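Local coordinates for variant surface glycoprotein MITat 1.13 (Trypanosoma brucei, PDB 6Z8H) that probably forms the dense surface coat of the parasite, whose switching among antigenically distinct variants lets the trypanosome evade the host immune response, at residues L226-T238 with K246-G258. Numbering follows the deposited sequence.
Sequences LTFSGSSKDESAT and KRAIHSNDADFLG
Phe228, near the end of strand 221-229, meets Phe256 in a T-shaped stack, the edge of Phe256 directed at the Phe228 face with ring planes 76° apart. The edge of Phe228 rests on the methyl of Ala254, CE1 to CB 4.0 Å, while Leu133 and Ile192 also line this apolar patch. Beyond the turn at Gly230 the chain runs back along strand 247-253. The Lys233 carbonyl O accepts a 2.7 Å bond from Ser251 OG, in the carbonyl plane and on a lone pair; His196 ND1 also bonds this hydroxyl. Lys233 CB lies 3.9 Å from Ala248 CB. Asp234 OD1 accepts from the backbone N of Ser236, closing an Asx turn that leads into helix 236-239, and also from Ser236 OG. At Glu235, backbone N donates to Ala248 O (2.8 Å), and the side chain, with CG anti to the carbonyl carbon (chi1 -77°), brings OE1 within 3.4 Å of Ala248 N for a weak return bond. Its aliphatic part crosses that of Arg247, CB to CB 4.0 Å. The segment thus flanks strand 247-253, which is an outermost strand of the five-stranded antiparallel sheet within this chain and contacts the second subunit, in the elongated N-terminal domain of an A-type variant surface glycoprotein.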
loop_
_atom_site.group_PDB
_atom_site.type_symbol
_atom_site.label_atom_id
_atom_site.label_comp_id
_atom_site.label_asym_id
_atom_site.label_seq_id
_atom_site.Cartn_x
_atom_site.Cartn_y
_atom_site.Cartn_z
ATOM N N LEU A 226 -12.475 -13.002 -33.507
ATOM C CA LEU A 226 -12.431 -11.763 -32.739
ATOM C C LEU A 226 -10.993 -11.428 -32.367
ATOM O O LEU A 226 -10.285 -12.249 -31.773
ATOM C CB LEU A 226 -13.276 -11.898 -31.473
ATOM C CG LEU A 226 -13.207 -10.744 -30.464
ATOM C CD1 LEU A 226 -13.627 -9.465 -31.119
ATOM C CD2 LEU A 226 -14.099 -11.068 -29.273
ATOM N N THR A 227 -10.552 -10.258 -32.779
ATOM C CA THR A 227 -9.256 -9.735 -32.353
ATOM C C THR A 227 -9.451 -8.337 -31.783
ATOM O O THR A 227 -10.546 -7.772 -31.805
ATOM C CB THR A 227 -8.218 -9.719 -33.487
ATOM O OG1 THR A 227 -8.801 -9.047 -34.606
ATOM C CG2 THR A 227 -7.769 -11.125 -33.838
ATOM N N PHE A 228 -8.364 -7.778 -31.269
ATOM C CA PHE A 228 -8.400 -6.492 -30.586
ATOM C C PHE A 228 -7.194 -5.682 -31.035
ATOM O O PHE A 228 -6.139 -6.247 -31.343
ATOM C CB PHE A 228 -8.350 -6.636 -29.055
ATOM C CG PHE A 228 -9.549 -7.310 -28.461
ATOM C CD1 PHE A 228 -10.726 -6.613 -28.257
ATOM C CD2 PHE A 228 -9.485 -8.632 -28.079
ATOM C CE1 PHE A 228 -11.841 -7.228 -27.718
ATOM C CE2 PHE A 228 -10.596 -9.257 -27.511
ATOM C CZ PHE A 228 -11.772 -8.548 -27.330
ATOM N N SER A 229 -7.332 -4.354 -31.016
ATOM C CA SER A 229 -6.207 -3.468 -31.294
ATOM C C SER A 229 -6.505 -2.077 -30.744
ATOM O O SER A 229 -7.543 -1.832 -30.117
ATOM C CB SER A 229 -5.879 -3.428 -32.800
ATOM O OG SER A 229 -6.655 -2.461 -33.513
ATOM N N GLY A 230 -5.570 -1.168 -30.987
ATOM C CA GLY A 230 -5.637 0.213 -30.568
ATOM C C GLY A 230 -6.242 1.162 -31.579
ATOM O O GLY A 230 -6.213 2.377 -31.360
ATOM N N SER A 231 -6.822 0.657 -32.663
ATOM C CA SER A 231 -7.407 1.532 -33.665
ATOM C C SER A 231 -8.640 0.877 -34.268
ATOM O O SER A 231 -8.705 -0.347 -34.409
ATOM C CB SER A 231 -6.422 1.798 -34.809
ATOM O OG SER A 231 -5.158 2.175 -34.334
ATOM N N SER A 232 -9.603 1.707 -34.664
ATOM C CA SER A 232 -10.746 1.197 -35.410
ATOM C C SER A 232 -10.307 0.684 -36.780
ATOM O O SER A 232 -9.411 1.239 -37.417
ATOM C CB SER A 232 -11.799 2.295 -35.566
ATOM O OG SER A 232 -12.975 1.804 -36.158
ATOM N N LYS A 233 -10.977 -0.373 -37.253
ATOM C CA LYS A 233 -10.686 -0.988 -38.546
ATOM C C LYS A 233 -11.971 -1.292 -39.308
ATOM O O LYS A 233 -12.964 -1.753 -38.736
ATOM C CB LYS A 233 -9.879 -2.307 -38.394
ATOM C CG LYS A 233 -8.452 -2.126 -37.858
ATOM C CD LYS A 233 -7.891 -3.371 -37.143
ATOM C CE LYS A 233 -7.140 -4.308 -38.068
ATOM N NZ LYS A 233 -6.403 -5.375 -37.332
ATOM N N ASP A 234 -11.930 -1.051 -40.617
ATOM C CA ASP A 234 -12.987 -1.510 -41.515
ATOM C C ASP A 234 -12.305 -1.808 -42.848
ATOM O O ASP A 234 -12.043 -0.882 -43.618
ATOM C CB ASP A 234 -14.069 -0.454 -41.670
ATOM C CG ASP A 234 -15.265 -0.965 -42.442
ATOM O OD1 ASP A 234 -15.112 -1.951 -43.170
ATOM O OD2 ASP A 234 -16.356 -0.379 -42.316
ATOM N N GLU A 235 -12.019 -3.068 -43.163
ATOM C CA GLU A 235 -11.287 -3.432 -44.397
ATOM C C GLU A 235 -12.264 -4.106 -45.356
ATOM O O GLU A 235 -11.792 -4.870 -46.222
ATOM C CB GLU A 235 -10.106 -4.346 -44.067
ATOM C CG GLU A 235 -8.914 -3.610 -43.481
ATOM C CD GLU A 235 -7.829 -4.510 -42.915
ATOM O OE1 GLU A 235 -8.127 -5.269 -41.972
ATOM O OE2 GLU A 235 -6.691 -4.450 -43.420
ATOM N N SER A 236 -13.570 -3.847 -45.218
ATOM C CA SER A 236 -14.529 -4.479 -46.109
ATOM C C SER A 236 -14.292 -4.112 -47.577
ATOM O O SER A 236 -14.587 -4.916 -48.476
ATOM C CB SER A 236 -15.937 -4.117 -45.642
ATOM O OG SER A 236 -16.070 -2.728 -45.448
ATOM N N ALA A 237 -13.737 -2.922 -47.841
ATOM C CA ALA A 237 -13.560 -2.480 -49.221
ATOM C C ALA A 237 -12.719 -3.476 -50.014
ATOM O O ALA A 237 -13.070 -3.843 -51.144
ATOM C CB ALA A 237 -12.916 -1.091 -49.230
ATOM N N THR A 238 -11.588 -3.904 -49.451
ATOM C CA THR A 238 -10.776 -4.923 -50.108
ATOM C C THR A 238 -11.384 -6.309 -49.920
ATOM O O THR A 238 -11.311 -7.156 -50.821
ATOM C CB THR A 238 -9.343 -4.883 -49.562
ATOM O OG1 THR A 238 -9.361 -4.614 -48.153
ATOM C CG2 THR A 238 -8.538 -3.807 -50.273
ATOM N N LYS A 246 -8.369 -13.043 -44.808
ATOM C CA LYS A 246 -8.882 -12.688 -43.496
ATOM C C LYS A 246 -8.764 -11.180 -43.315
ATOM O O LYS A 246 -7.669 -10.616 -43.435
ATOM C CB LYS A 246 -8.090 -13.445 -42.442
ATOM C CG LYS A 246 -8.661 -13.263 -41.055
ATOM C CD LYS A 246 -7.902 -14.082 -40.019
ATOM C CE LYS A 246 -6.426 -13.716 -39.962
ATOM N NZ LYS A 246 -5.718 -14.372 -38.815
ATOM N N ARG A 247 -9.896 -10.518 -43.088
ATOM C CA ARG A 247 -9.895 -9.077 -42.870
ATOM C C ARG A 247 -10.850 -8.687 -41.746
ATOM O O ARG A 247 -11.851 -9.357 -41.490
ATOM C CB ARG A 247 -10.296 -8.316 -44.142
ATOM C CG ARG A 247 -9.370 -8.565 -45.325
ATOM C CD ARG A 247 -8.024 -7.978 -45.055
ATOM N NE ARG A 247 -7.089 -7.992 -46.192
ATOM C CZ ARG A 247 -6.142 -8.903 -46.381
ATOM N NH1 ARG A 247 -6.076 -9.982 -45.618
ATOM N NH2 ARG A 247 -5.300 -8.770 -47.395
ATOM N N ALA A 248 -10.536 -7.565 -41.105
ATOM C CA ALA A 248 -11.385 -7.003 -40.060
ATOM C C ALA A 248 -12.489 -6.199 -40.737
ATOM O O ALA A 248 -12.232 -5.119 -41.285
ATOM C CB ALA A 248 -10.566 -6.107 -39.130
ATOM N N ILE A 249 -13.711 -6.741 -40.752
ATOM C CA ILE A 249 -14.802 -6.132 -41.510
ATOM C C ILE A 249 -15.725 -5.258 -40.671
ATOM O O ILE A 249 -16.610 -4.599 -41.235
ATOM C CB ILE A 249 -15.625 -7.190 -42.271
ATOM C CG1 ILE A 249 -16.381 -8.107 -41.307
ATOM C CG2 ILE A 249 -14.718 -8.016 -43.185
ATOM C CD1 ILE A 249 -17.341 -9.065 -42.043
ATOM N N HIS A 250 -15.567 -5.242 -39.352
ATOM C CA HIS A 250 -16.299 -4.311 -38.507
ATOM C C HIS A 250 -15.544 -4.177 -37.195
ATOM O O HIS A 250 -14.870 -5.117 -36.757
ATOM C CB HIS A 250 -17.740 -4.769 -38.222
ATOM C CG HIS A 250 -18.598 -3.705 -37.605
ATOM N ND1 HIS A 250 -19.295 -2.781 -38.355
ATOM C CD2 HIS A 250 -18.856 -3.406 -36.310
ATOM C CE1 HIS A 250 -19.932 -1.951 -37.550
ATOM N NE2 HIS A 250 -19.697 -2.320 -36.302
ATOM N N SER A 251 -15.667 -3.008 -36.568
ATOM C CA SER A 251 -15.020 -2.756 -35.290
ATOM C C SER A 251 -16.033 -2.240 -34.279
ATOM O O SER A 251 -16.974 -1.524 -34.636
ATOM C CB SER A 251 -13.885 -1.728 -35.428
ATOM O OG SER A 251 -12.769 -2.284 -36.099
ATOM N N ASN A 252 -15.843 -2.626 -33.021
ATOM C CA ASN A 252 -16.666 -2.156 -31.920
ATOM C C ASN A 252 -15.770 -1.655 -30.803
ATOM O O ASN A 252 -14.593 -2.008 -30.713
ATOM C CB ASN A 252 -17.574 -3.262 -31.383
ATOM C CG ASN A 252 -18.663 -3.631 -32.359
ATOM O OD1 ASN A 252 -19.559 -2.835 -32.645
ATOM N ND2 ASN A 252 -18.589 -4.836 -32.897
ATOM N N ASP A 253 -16.351 -0.842 -29.934
ATOM C CA ASP A 253 -15.566 -0.212 -28.884
ATOM C C ASP A 253 -15.255 -1.215 -27.778
ATOM O O ASP A 253 -16.134 -1.955 -27.323
ATOM C CB ASP A 253 -16.310 0.985 -28.302
ATOM C CG ASP A 253 -16.368 2.148 -29.258
ATOM O OD1 ASP A 253 -15.386 2.348 -30.000
ATOM O OD2 ASP A 253 -17.395 2.861 -29.267
ATOM N N ALA A 254 -13.997 -1.235 -27.348
ATOM C CA ALA A 254 -13.499 -2.154 -26.330
ATOM C C ALA A 254 -12.431 -1.446 -25.496
ATOM O O ALA A 254 -11.275 -1.867 -25.392
ATOM C CB ALA A 254 -12.957 -3.429 -26.972
ATOM N N ASP A 255 -12.835 -0.349 -24.888
ATOM C CA ASP A 255 -11.921 0.450 -24.029
ATOM C C ASP A 255 -11.863 -0.177 -22.627
ATOM O O ASP A 255 -12.680 0.206 -21.805
ATOM C CB ASP A 255 -12.385 1.888 -23.977
ATOM C CG ASP A 255 -11.429 2.753 -23.198
ATOM O OD1 ASP A 255 -10.443 2.219 -22.747
ATOM O OD2 ASP A 255 -11.596 3.930 -23.218
ATOM N N PHE A 256 -10.930 -1.083 -22.402
ATOM C CA PHE A 256 -10.852 -1.794 -21.128
ATOM C C PHE A 256 -10.292 -0.916 -20.018
ATOM O O PHE A 256 -10.831 -0.888 -18.907
ATOM C CB PHE A 256 -9.988 -3.035 -21.282
ATOM C CG PHE A 256 -10.685 -4.166 -22.009
ATOM C CD1 PHE A 256 -11.505 -5.018 -21.303
ATOM C CD2 PHE A 256 -10.528 -4.378 -23.391
ATOM C CE1 PHE A 256 -12.177 -6.062 -21.950
ATOM C CE2 PHE A 256 -11.172 -5.439 -24.025
ATOM C CZ PHE A 256 -12.001 -6.271 -23.299
ATOM N N LEU A 257 -9.211 -0.195 -20.300
ATOM C CA LEU A 257 -8.531 0.551 -19.242
ATOM C C LEU A 257 -9.252 1.839 -18.882
ATOM O O LEU A 257 -9.128 2.323 -17.744
ATOM C CB LEU A 257 -7.104 0.898 -19.663
ATOM C CG LEU A 257 -5.954 0.033 -19.131
ATOM C CD1 LEU A 257 -4.641 0.391 -19.820
ATOM C CD2 LEU A 257 -5.856 0.169 -17.653
ATOM N N GLY A 258 -9.965 2.436 -19.822
ATOM C CA GLY A 258 -10.547 3.738 -19.554
ATOM C C GLY A 258 -9.466 4.701 -19.120
ATOM O O GLY A 258 -8.418 4.816 -19.753
#